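Local coordinates for uncharacterized protein AsqI (Emericella nidulans, PDB 5YY3), which catalyses, as a zinc-dependent cyclopenase, the ring contraction of 4'-methoxycyclopenin to 4'-methoxyviridicatin, with loss of methyl isocyanate, in aspoquinolone biosynthesis, at residues Thr446-Pro451 with Ile643-Lys648; His168-Leu173 with Ser233-Arg238; Arg608-Leu613 with Thr625-Ala630; Leu182-Tyr187 with Val552-Trp557. One frame throughout, in Å; residues are numbered along the deposited sequence.

Contact 1 (Thr446-Pro451 with Ile643-Lys648); sequences TFLGPP and IYRTTK
A parallel pairing of beta strands in the Ig-like, hemocyanin-type part of the chain joins Thr446-Gly449 to Ile643-Lys648 at the ends of strands 443-449 and 636-644. The two paths diverge by only 26° in direction, and 494 Å² of surface is buried between them. Three backbone bonds supply the evidence for the register. Thr446 N gives a nearly straight bond to Tyr644 O at 3.0 Å. Leu448 then straddles two residues of the partner, as parallel pairing requires: its N reaches Thr646 O at 2.9 Å, while its O receives Lys648 N at 2.8 Å. That last donor stands well above the carbonyl plane of Leu448, and the one beta bridge here pairs Leu448 with Thr647.

Side chains extend the match on both faces of the pair. Thr446 CG2 meets Ile643 CG2 at 3.6 Å, the two side chains crossing at about a right angle, while Thr446 OG1 turns to Val565 O. Leu448 CD1 lies against the aliphatic part of Arg645, 3.9 Å from its CG; the guanidinium continues past it to a salt bridge with Asp165 of the second subunit, so this edge also belongs to a subunit interface. On the face of Phe447 and Thr646, Thr646 CG2 touches Phe447 CB at 3.6 Å. Lys648 folds back here through a bend at chi3 (-57°), which carries its amino end across the phenyl ring. The result is a cation-pi contact: Lys648 NZ sits 3.7 Å from the centroid of the Phe447 ring, 10° off its normal.

Contact 2 (His168-Leu173 with Ser233-Arg238); sequences HGHALL and SLPLVR
His170 and Leu234 meet in a loop-to-loop contact of the helical, hemocyanin-like domain, where the approach to helix 174-177 is fastened to the chain leaving helix 210-231. Both sides are tightly turned: a type II' turn runs from His168 to Ala171, with Gly169 at positive phi, and Ser233 is the C-prime residue of a Schellman motif that terminates the helix through Leu234 N to Ser229 O and Ser233 N to Leu230 O.

The sole hydrogen bond between the segments is side chain to backbone. His170 NE2 donates to Pro235 O at 2.8 Å with 169° at the hydrogen, and the oxygen lies 2° out of the imidazole plane. Beside this bond His170 slides past Leu234 in the opposite direction, its CD2 lying 4.0 Å from Leu234 CB. The other end of Leu234 packs on the 3-10 turn 171-173: its CD1 meets Leu173 CG tip to tip at 4.0 Å and lies 4.3 Å from Leu172 CB.

Pro235 O also accepts a bond from Ser229 OG, so two donors grip one carbonyl. The chemistry implies that NE2 of His170 carries a proton, and the in-plane bond would help to fix the ring's rotation.

Contact 3 (Arg608-Leu613 with Thr625-Ala630); sequences RAWTQL and TIISNA
The indole of Trp610, the N-cap residue of helix 611-614 in the Ig-like, hemocyanin-type part of the chain, turns the edge of its six-membered ring to Ile626 and Ile627 at helix 623-626. Ile626 CD1 lies in the ring plane, 3.9 Å from Trp610 CE3, and Ile627 CG2, also at the edge, is 4.1 Å from Trp610 CH2. Between them Ile626 CG2 stands off the plane beside Trp610 CZ3, at 4.0 Å. Neither isoleucine lies over a face of the indole; other aromatic neighbours come from outside, Tyr504 in an edge-to-face arrangement and Phe606 with its ring inclined at about 30° to that of the tryptophan. The indole N-H, NE1, is bonded to Pro605 O, which would hold the ring's orientation.

The backbone O of Trp610 accepts Leu613 N. The next turn of chain therefore brings Gln612 and Leu613 round to the same isoleucine. Gln612 touches Ile626 CD1 with its CB alone, at 3.8 Å; beyond it the chain bends at chi2 (74°) and the amide goes to Asp414 and Ile415. On the facing side the chain makes a type I turn from Ile626 to Asn629, and Ile626 and Ile627 both reach the indole.

No hydrogen bond crosses between the segments, so the contact is apolar throughout, and its focus is one methyl group. Ile626 extends CD1 with chi2 near 169° into the angle between Trp610 and Leu613, where it meets Leu613 CD2 tip to tip at 3.5 Å.

Contact 4 (Leu182-Tyr187 with Val552-Trp557); sequences LNDSHY and VFRHGW
Leu182 and Trp557 begin the contact between the zinc-ligand helix 180-193, of the hemocyanin-like helical domain, and a loop of the Ig-like part of the chain. Leu182 CD1 is 3.6 Å from Trp557 CZ3, coming obliquely to the ring, whose NE1 is bonded to Leu561 O.

Asp184 carries the acidic half of a salt bridge. With CG anti to the backbone N (chi1 175°), its carboxylate turns out to Arg554, which arrives extended from CG to NE and grips it side-on. Arg554 NH2 reaches Asp184 OD1 at 2.9 Å on the syn lone pair, and Arg554 NE meets Asp184 OD2 at 3.2 Å, also from the syn side. The two planes lie 13° apart, the near-coplanarity expected of a bidentate salt bridge. Arg536 pairs with OD2 and Leu141 N with OD1, so the carboxylate is held from several directions, which would favour its ionised form.

Ser185 comes nearest to the loop backbone, its CA 4.2 Å from His555 CA. Its carbonyl O receives a CA-H contact from His555, and Ser185 OG donates to Gly556 O, at the end of the type I turn from Phe553, over 2.7 Å. His186, a zinc ligand like His190 one turn on in an HxxxH pattern, points its CB away from the loop; the loop thus packs on another side of the metal-bearing helix. Tyr187 closes the walk with its ring edge: Arg554 NH2, also bonded to Pro139 O, lies near the ring plane, 3.9 Å from Tyr187 CE2.

How the contacts relate
From the N terminus, 168-173 opens contact 2 and 182-187 opens contact 4 before 233-238 closes contact 2, so these two cross. Contact 2 ties loops within the helical domain. Next, 446-451 opens contact 1; 552-557 then closes contact 4, joining the zinc-ligand helix to the Ig-like part, so contacts 4 and 1 cross as well. Contact 3, from 608-613 to 625-630, joins two short helices ahead of strand 636-644 and nests within contact 1, which 643-648 finally closes, joining strand ends of the Ig-like sheet. Contacts 1 and 2 lie in series, nearest atoms about 6 Å apart. Contact 3 is remote, its centre 31 to 34 Å from the others.

Contact 1 (Thr446-Pro451 with Ile643-Lys648)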
loop_
_atom_site.group_PDB
_atom_site.type_symbol
_atom_site.label_atom_id
_atom_site.label_comp_id
_atom_site.label_asym_id
_atom_site.label_seq_id
_atom_site.Cartn_x
_atom_site.Cartn_y
_atom_site.Cartn_z
ATOM N N THR A 446 17.647 8.490 14.665
ATOM C CA THR A 446 16.984 7.435 15.405
ATOM C C THR A 446 17.265 6.109 14.718
ATOM O O THR A 446 17.707 6.078 13.565
ATOM C CB THR A 446 15.485 7.657 15.462
ATOM O OG1 THR A 446 14.952 7.554 14.137
ATOM C CG2 THR A 446 15.174 9.043 16.041
ATOM N N PHE A 447 17.006 5.013 15.415
ATOM C CA PHE A 447 17.149 3.700 14.813
ATOM C C PHE A 447 16.042 2.770 15.299
ATOM O O PHE A 447 15.482 2.944 16.388
ATOM C CB PHE A 447 18.531 3.102 15.110
ATOM C CG PHE A 447 18.931 3.145 16.566
ATOM C CD1 PHE A 447 18.530 2.145 17.443
ATOM C CD2 PHE A 447 19.739 4.165 17.048
ATOM C CE1 PHE A 447 18.911 2.176 18.790
ATOM C CE2 PHE A 447 20.126 4.197 18.384
ATOM C CZ PHE A 447 19.702 3.202 19.257
ATOM N N LEU A 448 15.718 1.797 14.461
ATOM C CA LEU A 448 14.762 0.765 14.811
ATOM C C LEU A 448 15.525 -0.541 14.867
ATOM O O LEU A 448 15.988 -1.020 13.852
ATOM C CB LEU A 448 13.612 0.708 13.796
ATOM C CG LEU A 448 12.769 1.987 13.873
ATOM C CD1 LEU A 448 12.228 2.439 12.535
ATOM C CD2 LEU A 448 11.629 1.838 14.883
ATOM N N GLY A 449 15.698 -1.082 16.066
ATOM C CA GLY A 449 16.302 -2.387 16.231
ATOM C C GLY A 449 15.229 -3.422 16.516
ATOM O O GLY A 449 14.037 -3.114 16.512
ATOM N N PRO A 450 15.648 -4.661 16.773
ATOM C CA PRO A 450 14.745 -5.764 17.101
ATOM C C PRO A 450 13.965 -5.527 18.397
ATOM O O PRO A 450 14.493 -4.972 19.363
ATOM C CB PRO A 450 15.693 -6.961 17.250
ATOM C CG PRO A 450 16.955 -6.551 16.549
ATOM C CD PRO A 450 17.056 -5.083 16.755
ATOM N N PRO A 451 12.697 -5.933 18.417
ATOM C CA PRO A 451 11.968 -5.858 19.687
ATOM C C PRO A 451 12.427 -6.990 20.577
ATOM O O PRO A 451 12.887 -8.026 20.076
ATOM C CB PRO A 451 10.503 -6.040 19.276
ATOM C CG PRO A 451 10.592 -6.897 18.018
ATOM C CD PRO A 451 11.874 -6.456 17.313
ATOM N N ILE A 643 15.212 15.052 11.824
ATOM C CA ILE A 643 15.406 13.715 12.365
ATOM C C ILE A 643 15.362 12.682 11.242
ATOM O O ILE A 643 14.412 12.651 10.455
ATOM C CB ILE A 643 14.348 13.385 13.424
ATOM C CG1 ILE A 643 14.343 14.488 14.479
ATOM C CG2 ILE A 643 14.626 12.044 14.055
ATOM C CD1 ILE A 643 13.296 14.294 15.535
ATOM N N TYR A 644 16.400 11.849 11.201
ATOM C CA TYR A 644 16.583 10.800 10.200
ATOM C C TYR A 644 16.327 9.425 10.798
ATOM O O TYR A 644 16.895 9.054 11.829
ATOM C CB TYR A 644 18.009 10.829 9.624
ATOM C CG TYR A 644 18.339 12.066 8.818
ATOM C CD1 TYR A 644 18.548 13.292 9.446
ATOM C CD2 TYR A 644 18.464 12.003 7.425
ATOM C CE1 TYR A 644 18.846 14.431 8.707
ATOM C CE2 TYR A 644 18.760 13.129 6.680
ATOM C CZ TYR A 644 18.952 14.340 7.326
ATOM O OH TYR A 644 19.247 15.466 6.597
ATOM N N ARG A 645 15.477 8.661 10.125
ATOM C CA ARG A 645 15.134 7.314 10.537
ATOM C C ARG A 645 16.092 6.303 9.924
ATOM O O ARG A 645 16.507 6.443 8.768
ATOM C CB ARG A 645 13.698 7.001 10.122
ATOM C CG ARG A 645 13.172 5.698 10.615
ATOM C CD ARG A 645 11.687 5.611 10.329
ATOM N NE ARG A 645 11.397 5.313 8.933
ATOM C CZ ARG A 645 10.472 5.947 8.216
ATOM N NH1 ARG A 645 9.767 6.933 8.767
ATOM N NH2 ARG A 645 10.262 5.600 6.952
ATOM N N THR A 646 16.396 5.270 10.706
ATOM C CA THR A 646 17.407 4.258 10.407
ATOM C C THR A 646 16.914 2.894 10.910
ATOM O O THR A 646 16.099 2.834 11.831
ATOM C CB THR A 646 18.748 4.667 11.072
ATOM O OG1 THR A 646 19.560 5.369 10.122
ATOM C CG2 THR A 646 19.513 3.508 11.657
ATOM N N THR A 647 17.375 1.810 10.298
ATOM C CA THR A 647 17.110 0.468 10.800
ATOM C C THR A 647 18.412 -0.198 11.284
ATOM O O THR A 647 19.373 -0.259 10.527
ATOM C CB THR A 647 16.477 -0.414 9.720
ATOM O OG1 THR A 647 15.311 0.234 9.196
ATOM C CG2 THR A 647 16.076 -1.753 10.309
ATOM N N LYS A 648 18.457 -0.706 12.518
ATOM C CA LYS A 648 19.631 -1.464 12.954
ATOM C C LYS A 648 19.266 -2.900 13.275
ATOM O O LYS A 648 18.724 -3.187 14.347
ATOM C CB LYS A 648 20.308 -0.816 14.167
ATOM C CG LYS A 648 20.873 0.551 13.864
ATOM C CD LYS A 648 22.040 0.927 14.773
ATOM C CE LYS A 648 21.675 0.889 16.252
ATOM N NZ LYS A 648 22.617 1.765 17.033
#

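Contact 2 (His168-Leu173 with Ser233-Arg238)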
loop_
_atom_site.group_PDB
_atom_site.type_symbol
_atom_site.label_atom_id
_atom_site.label_comp_id
_atom_site.label_asym_id
_atom_site.label_seq_id
_atom_site.Cartn_x
_atom_site.Cartn_y
_atom_site.Cartn_z
ATOM N N HIS A 168 -3.211 -3.035 9.199
ATOM C CA HIS A 168 -4.110 -1.951 8.808
ATOM C C HIS A 168 -4.113 -0.889 9.896
ATOM O O HIS A 168 -3.480 -1.066 10.933
ATOM C CB HIS A 168 -5.532 -2.478 8.549
ATOM C CG HIS A 168 -5.605 -3.474 7.431
ATOM N ND1 HIS A 168 -5.447 -3.126 6.105
ATOM C CD2 HIS A 168 -5.786 -4.823 7.442
ATOM C CE1 HIS A 168 -5.543 -4.205 5.345
ATOM N NE2 HIS A 168 -5.743 -5.249 6.133
ATOM N N GLY A 169 -4.811 0.216 9.657
ATOM C CA GLY A 169 -4.903 1.284 10.636
ATOM C C GLY A 169 -3.556 1.780 11.126
ATOM O O GLY A 169 -2.687 2.154 10.334
ATOM N N HIS A 170 -3.380 1.773 12.445
ATOM C CA HIS A 170 -2.133 2.201 13.051
ATOM C C HIS A 170 -1.349 1.001 13.601
ATOM O O HIS A 170 -0.643 1.122 14.604
ATOM C CB HIS A 170 -2.405 3.218 14.168
ATOM C CG HIS A 170 -2.858 4.562 13.681
ATOM N ND1 HIS A 170 -4.191 4.905 13.565
ATOM C CD2 HIS A 170 -2.154 5.657 13.299
ATOM C CE1 HIS A 170 -4.286 6.150 13.127
ATOM N NE2 HIS A 170 -3.063 6.631 12.960
ATOM N N ALA A 171 -1.472 -0.157 12.951
ATOM C CA ALA A 171 -0.770 -1.352 13.418
ATOM C C ALA A 171 0.750 -1.170 13.392
ATOM O O ALA A 171 1.465 -1.740 14.219
ATOM C CB ALA A 171 -1.166 -2.561 12.595
ATOM N N LEU A 172 1.252 -0.381 12.449
ATOM C CA LEU A 172 2.692 -0.197 12.349
ATOM C C LEU A 172 3.282 0.446 13.610
ATOM O O LEU A 172 4.462 0.234 13.926
ATOM C CB LEU A 172 3.042 0.634 11.106
ATOM C CG LEU A 172 2.962 -0.103 9.754
ATOM C CD1 LEU A 172 3.362 0.816 8.596
ATOM C CD2 LEU A 172 3.814 -1.380 9.753
ATOM N N LEU A 173 2.462 1.212 14.328
ATOM C CA LEU A 173 2.902 1.946 15.529
ATOM C C LEU A 173 3.000 1.052 16.764
ATOM O O LEU A 173 3.352 1.496 17.856
ATOM C CB LEU A 173 1.944 3.089 15.829
ATOM C CG LEU A 173 1.926 4.156 14.736
ATOM C CD1 LEU A 173 0.997 5.311 15.135
ATOM C CD2 LEU A 173 3.358 4.636 14.493
ATOM N N SER A 233 3.697 8.701 8.003
ATOM C CA SER A 233 2.674 9.233 7.105
ATOM C C SER A 233 1.309 8.601 7.347
ATOM O O SER A 233 0.509 8.504 6.426
ATOM C CB SER A 233 3.075 9.046 5.633
ATOM O OG SER A 233 4.046 10.010 5.244
ATOM N N LEU A 234 1.045 8.192 8.589
ATOM C CA LEU A 234 -0.253 7.632 8.961
ATOM C C LEU A 234 -1.221 8.740 9.414
ATOM O O LEU A 234 -0.805 9.855 9.703
ATOM C CB LEU A 234 -0.073 6.582 10.060
ATOM C CG LEU A 234 0.869 5.435 9.697
ATOM C CD1 LEU A 234 1.055 4.471 10.861
ATOM C CD2 LEU A 234 0.324 4.709 8.490
ATOM N N PRO A 235 -2.521 8.449 9.441
ATOM C CA PRO A 235 -3.426 9.532 9.832
ATOM C C PRO A 235 -3.293 9.979 11.288
ATOM O O PRO A 235 -2.774 9.255 12.143
ATOM C CB PRO A 235 -4.826 8.938 9.566
ATOM C CG PRO A 235 -4.632 7.531 9.225
ATOM C CD PRO A 235 -3.229 7.337 8.780
ATOM N N LEU A 236 -3.748 11.196 11.550
ATOM C CA LEU A 236 -3.849 11.681 12.910
ATOM C C LEU A 236 -4.946 10.878 13.612
ATOM O O LEU A 236 -5.801 10.265 12.963
ATOM C CB LEU A 236 -4.153 13.182 12.929
ATOM C CG LEU A 236 -3.083 14.175 12.447
ATOM C CD1 LEU A 236 -3.663 15.583 12.326
ATOM C CD2 LEU A 236 -1.852 14.185 13.349
ATOM N N VAL A 237 -4.919 10.861 14.939
ATOM C CA VAL A 237 -5.898 10.092 15.697
ATOM C C VAL A 237 -7.273 10.757 15.727
ATOM O O VAL A 237 -7.373 11.970 15.957
ATOM C CB VAL A 237 -5.407 9.871 17.129
ATOM C CG1 VAL A 237 -6.555 9.506 18.039
ATOM C CG2 VAL A 237 -4.319 8.801 17.145
ATOM N N ARG A 238 -8.329 9.971 15.486
ATOM C CA ARG A 238 -9.697 10.449 15.689
ATOM C C ARG A 238 -10.016 10.405 17.175
ATOM O O ARG A 238 -10.053 9.336 17.771
ATOM C CB ARG A 238 -10.715 9.619 14.906
ATOM C CG ARG A 238 -12.114 10.271 14.832
ATOM C CD ARG A 238 -13.211 9.261 14.419
ATOM N NE ARG A 238 -12.660 8.310 13.470
ATOM C CZ ARG A 238 -12.975 7.023 13.394
ATOM N NH1 ARG A 238 -13.867 6.473 14.206
ATOM N NH2 ARG A 238 -12.381 6.283 12.476
#

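Contact 3 (Arg608-Leu613 with Thr625-Ala630)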
loop_
_atom_site.group_PDB
_atom_site.type_symbol
_atom_site.label_atom_id
_atom_site.label_comp_id
_atom_site.label_asym_id
_atom_site.label_seq_id
_atom_site.Cartn_x
_atom_site.Cartn_y
_atom_site.Cartn_z
ATOM N N ARG A 608 -1.378 27.095 27.771
ATOM C CA ARG A 608 -2.524 27.993 27.560
ATOM C C ARG A 608 -2.348 28.707 26.238
ATOM O O ARG A 608 -1.246 28.738 25.710
ATOM C CB ARG A 608 -2.648 29.022 28.689
ATOM C CG ARG A 608 -3.520 28.572 29.817
ATOM C CD ARG A 608 -3.230 29.351 31.058
ATOM N NE ARG A 608 -2.539 28.498 32.015
ATOM C CZ ARG A 608 -3.150 27.581 32.754
ATOM N NH1 ARG A 608 -4.461 27.439 32.650
ATOM N NH2 ARG A 608 -2.457 26.828 33.608
ATOM N N ALA A 609 -3.412 29.295 25.703
ATOM C CA ALA A 609 -3.260 30.050 24.466
ATOM C C ALA A 609 -2.418 31.289 24.761
ATOM O O ALA A 609 -2.310 31.701 25.918
ATOM C CB ALA A 609 -4.608 30.437 23.882
ATOM N N TRP A 610 -1.821 31.879 23.728
ATOM C CA TRP A 610 -1.025 33.090 23.918
ATOM C C TRP A 610 -1.844 34.301 23.561
ATOM O O TRP A 610 -2.524 34.348 22.534
ATOM C CB TRP A 610 0.250 33.081 23.079
ATOM C CG TRP A 610 1.166 31.962 23.385
ATOM C CD1 TRP A 610 1.067 31.074 24.421
ATOM C CD2 TRP A 610 2.328 31.585 22.635
ATOM N NE1 TRP A 610 2.104 30.167 24.361
ATOM C CE2 TRP A 610 2.888 30.460 23.271
ATOM C CE3 TRP A 610 2.948 32.094 21.488
ATOM C CZ2 TRP A 610 4.039 29.836 22.800
ATOM C CZ3 TRP A 610 4.085 31.478 21.021
ATOM C CH2 TRP A 610 4.624 30.358 21.675
ATOM N N THR A 611 -1.761 35.297 24.424
ATOM C CA THR A 611 -2.607 36.459 24.303
ATOM C C THR A 611 -2.173 37.268 23.066
ATOM O O THR A 611 -2.994 37.923 22.414
ATOM C CB THR A 611 -2.549 37.286 25.599
ATOM O OG1 THR A 611 -3.682 38.145 25.659
ATOM C CG2 THR A 611 -1.294 38.116 25.657
ATOM N N GLN A 612 -0.891 37.170 22.717
ATOM C CA GLN A 612 -0.362 37.811 21.513
ATOM C C GLN A 612 -1.050 37.303 20.235
ATOM O O GLN A 612 -1.094 38.004 19.224
ATOM C CB GLN A 612 1.151 37.589 21.413
ATOM C CG GLN A 612 2.010 38.468 22.354
ATOM C CD GLN A 612 1.944 38.034 23.817
ATOM O OE1 GLN A 612 1.638 36.881 24.126
ATOM N NE2 GLN A 612 2.253 38.954 24.721
ATOM N N LEU A 613 -1.581 36.082 20.293
ATOM C CA LEU A 613 -2.299 35.499 19.162
ATOM C C LEU A 613 -3.824 35.636 19.292
ATOM O O LEU A 613 -4.492 35.986 18.318
ATOM C CB LEU A 613 -1.922 34.036 19.003
ATOM C CG LEU A 613 -0.447 33.750 18.720
ATOM C CD1 LEU A 613 -0.230 32.255 18.566
ATOM C CD2 LEU A 613 -0.020 34.477 17.476
ATOM N N THR A 625 5.403 33.006 13.647
ATOM C CA THR A 625 5.897 34.378 13.499
ATOM C C THR A 625 6.546 34.855 14.800
ATOM O O THR A 625 7.622 35.462 14.779
ATOM C CB THR A 625 4.794 35.376 13.088
ATOM O OG1 THR A 625 3.678 35.267 13.984
ATOM C CG2 THR A 625 4.320 35.114 11.667
ATOM N N ILE A 626 5.910 34.548 15.925
ATOM C CA ILE A 626 6.386 35.003 17.225
ATOM C C ILE A 626 7.728 34.388 17.564
ATOM O O ILE A 626 8.637 35.075 18.019
ATOM C CB ILE A 626 5.364 34.674 18.335
ATOM C CG1 ILE A 626 4.172 35.635 18.240
ATOM C CG2 ILE A 626 6.010 34.738 19.718
ATOM C CD1 ILE A 626 3.012 35.230 19.114
ATOM N N ILE A 627 7.873 33.097 17.309
ATOM C CA ILE A 627 9.085 32.434 17.725
ATOM C C ILE A 627 10.194 32.658 16.693
ATOM O O ILE A 627 11.319 32.191 16.869
ATOM C CB ILE A 627 8.849 30.929 17.968
ATOM C CG1 ILE A 627 8.608 30.170 16.658
ATOM C CG2 ILE A 627 7.693 30.727 18.946
ATOM C CD1 ILE A 627 8.607 28.686 16.843
ATOM N N SER A 628 9.869 33.384 15.627
ATOM C CA SER A 628 10.876 33.814 14.657
ATOM C C SER A 628 11.195 35.300 14.813
ATOM O O SER A 628 11.927 35.882 14.014
ATOM C CB SER A 628 10.398 33.545 13.232
ATOM O OG SER A 628 10.293 32.164 13.007
ATOM N N ASN A 629 10.617 35.927 15.826
ATOM C CA ASN A 629 10.793 37.360 15.993
ATOM C C ASN A 629 11.793 37.669 17.099
ATOM O O ASN A 629 11.412 37.945 18.247
ATOM C CB ASN A 629 9.455 38.036 16.277
ATOM C CG ASN A 629 9.494 39.528 16.004
ATOM O OD1 ASN A 629 10.525 40.181 16.184
ATOM N ND2 ASN A 629 8.366 40.076 15.565
ATOM N N ALA A 630 13.072 37.622 16.734
ATOM C CA ALA A 630 14.161 37.852 17.676
ATOM C C ALA A 630 14.131 39.275 18.224
ATOM O O ALA A 630 14.543 39.532 19.354
ATOM C CB ALA A 630 15.498 37.558 17.015
#

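Contact 4 (Leu182-Tyr187 with Val552-Trp557)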
loop_
_atom_site.group_PDB
_atom_site.type_symbol
_atom_site.label_atom_id
_atom_site.label_comp_id
_atom_site.label_asym_id
_atom_site.label_seq_id
_atom_site.Cartn_x
_atom_site.Cartn_y
_atom_site.Cartn_z
ATOM N N LEU A 182 8.011 2.385 27.890
ATOM C CA LEU A 182 6.814 3.213 27.964
ATOM C C LEU A 182 5.817 2.544 28.902
ATOM O O LEU A 182 5.219 3.186 29.759
ATOM C CB LEU A 182 6.185 3.422 26.588
ATOM C CG LEU A 182 4.804 4.071 26.546
ATOM C CD1 LEU A 182 4.840 5.452 27.170
ATOM C CD2 LEU A 182 4.279 4.139 25.111
ATOM N N ASN A 183 5.650 1.243 28.751
ATOM C CA ASN A 183 4.654 0.549 29.534
ATOM C C ASN A 183 5.046 0.448 30.995
ATOM O O ASN A 183 4.196 0.636 31.886
ATOM C CB ASN A 183 4.401 -0.829 28.948
ATOM C CG ASN A 183 3.349 -0.796 27.867
ATOM O OD1 ASN A 183 2.156 -0.865 28.159
ATOM N ND2 ASN A 183 3.782 -0.653 26.611
ATOM N N ASP A 184 6.321 0.186 31.265
ATOM C CA ASP A 184 6.741 0.151 32.659
ATOM C C ASP A 184 6.632 1.545 33.270
ATOM O O ASP A 184 6.244 1.680 34.422
ATOM C CB ASP A 184 8.171 -0.380 32.845
ATOM C CG ASP A 184 8.633 -0.284 34.306
ATOM O OD1 ASP A 184 8.133 -1.075 35.140
ATOM O OD2 ASP A 184 9.457 0.611 34.627
ATOM N N SER A 185 6.965 2.579 32.501
ATOM C CA SER A 185 6.850 3.952 33.000
ATOM C C SER A 185 5.408 4.325 33.348
ATOM O O SER A 185 5.133 4.952 34.380
ATOM C CB SER A 185 7.402 4.941 31.972
ATOM O OG SER A 185 6.866 6.233 32.193
ATOM N N HIS A 186 4.492 3.959 32.460
ATOM C CA HIS A 186 3.080 4.257 32.617
ATOM C C HIS A 186 2.532 3.520 33.836
ATOM O O HIS A 186 1.671 4.021 34.560
ATOM C CB HIS A 186 2.333 3.848 31.350
ATOM C CG HIS A 186 0.842 3.965 31.439
ATOM N ND1 HIS A 186 0.176 5.153 31.233
ATOM C CD2 HIS A 186 -0.111 3.029 31.677
ATOM C CE1 HIS A 186 -1.123 4.948 31.341
ATOM N NE2 HIS A 186 -1.324 3.669 31.608
ATOM N N TYR A 187 3.052 2.319 34.040
ATOM C CA TYR A 187 2.634 1.423 35.108
ATOM C C TYR A 187 3.001 2.005 36.469
ATOM O O TYR A 187 2.199 1.993 37.399
ATOM C CB TYR A 187 3.284 0.071 34.864
ATOM C CG TYR A 187 3.295 -0.961 35.964
ATOM C CD1 TYR A 187 2.162 -1.727 36.252
ATOM C CD2 TYR A 187 4.477 -1.255 36.639
ATOM C CE1 TYR A 187 2.192 -2.720 37.223
ATOM C CE2 TYR A 187 4.523 -2.240 37.604
ATOM C CZ TYR A 187 3.380 -2.973 37.889
ATOM O OH TYR A 187 3.434 -3.950 38.857
ATOM N N VAL A 552 15.622 8.695 39.738
ATOM C CA VAL A 552 15.495 7.774 38.618
ATOM C C VAL A 552 14.377 8.186 37.645
ATOM O O VAL A 552 14.467 7.918 36.442
ATOM C CB VAL A 552 15.235 6.347 39.139
ATOM C CG1 VAL A 552 15.066 5.364 38.002
ATOM C CG2 VAL A 552 16.377 5.918 40.048
ATOM N N PHE A 553 13.349 8.858 38.171
ATOM C CA PHE A 553 12.184 9.282 37.400
ATOM C C PHE A 553 11.622 8.102 36.603
ATOM O O PHE A 553 11.471 8.169 35.378
ATOM C CB PHE A 553 12.550 10.485 36.509
ATOM C CG PHE A 553 11.355 11.303 36.069
ATOM C CD1 PHE A 553 10.092 11.037 36.583
ATOM C CD2 PHE A 553 11.513 12.412 35.242
ATOM C CE1 PHE A 553 9.004 11.792 36.212
ATOM C CE2 PHE A 553 10.420 13.193 34.882
ATOM C CZ PHE A 553 9.162 12.876 35.374
ATOM N N ARG A 554 11.322 7.013 37.315
ATOM C CA ARG A 554 10.875 5.782 36.674
ATOM C C ARG A 554 9.645 6.031 35.809
ATOM O O ARG A 554 9.486 5.417 34.756
ATOM C CB ARG A 554 10.586 4.702 37.717
ATOM C CG ARG A 554 10.207 3.336 37.137
ATOM C CD ARG A 554 9.847 2.341 38.237
ATOM N NE ARG A 554 9.115 1.184 37.747
ATOM C CZ ARG A 554 8.755 0.157 38.513
ATOM N NH1 ARG A 554 9.052 0.164 39.808
ATOM N NH2 ARG A 554 8.104 -0.878 37.991
ATOM N N HIS A 555 8.788 6.947 36.252
ATOM C CA HIS A 555 7.557 7.279 35.530
ATOM C C HIS A 555 7.728 8.461 34.566
ATOM O O HIS A 555 6.748 9.027 34.090
ATOM C CB HIS A 555 6.433 7.585 36.510
ATOM C CG HIS A 555 6.761 8.672 37.491
ATOM N ND1 HIS A 555 7.871 8.622 38.312
ATOM C CD2 HIS A 555 6.130 9.831 37.781
ATOM C CE1 HIS A 555 7.902 9.704 39.066
ATOM N NE2 HIS A 555 6.857 10.455 38.768
ATOM N N GLY A 556 8.971 8.827 34.274
ATOM C CA GLY A 556 9.236 9.797 33.224
ATOM C C GLY A 556 9.157 9.202 31.812
ATOM O O GLY A 556 8.777 8.039 31.614
ATOM N N TRP A 557 9.509 10.007 30.819
ATOM C CA TRP A 557 9.466 9.560 29.435
ATOM C C TRP A 557 10.706 8.718 29.077
ATOM O O TRP A 557 11.824 9.101 29.389
ATOM C CB TRP A 557 9.351 10.759 28.494
ATOM C CG TRP A 557 8.909 10.309 27.163
ATOM C CD1 TRP A 557 9.658 10.245 26.018
ATOM C CD2 TRP A 557 7.627 9.779 26.843
ATOM N NE1 TRP A 557 8.896 9.744 24.991
ATOM C CE2 TRP A 557 7.642 9.438 25.472
ATOM C CE3 TRP A 557 6.448 9.566 27.578
ATOM C CZ2 TRP A 557 6.535 8.878 24.818
ATOM C CZ3 TRP A 557 5.340 9.036 26.927
ATOM C CH2 TRP A 557 5.396 8.692 25.562
#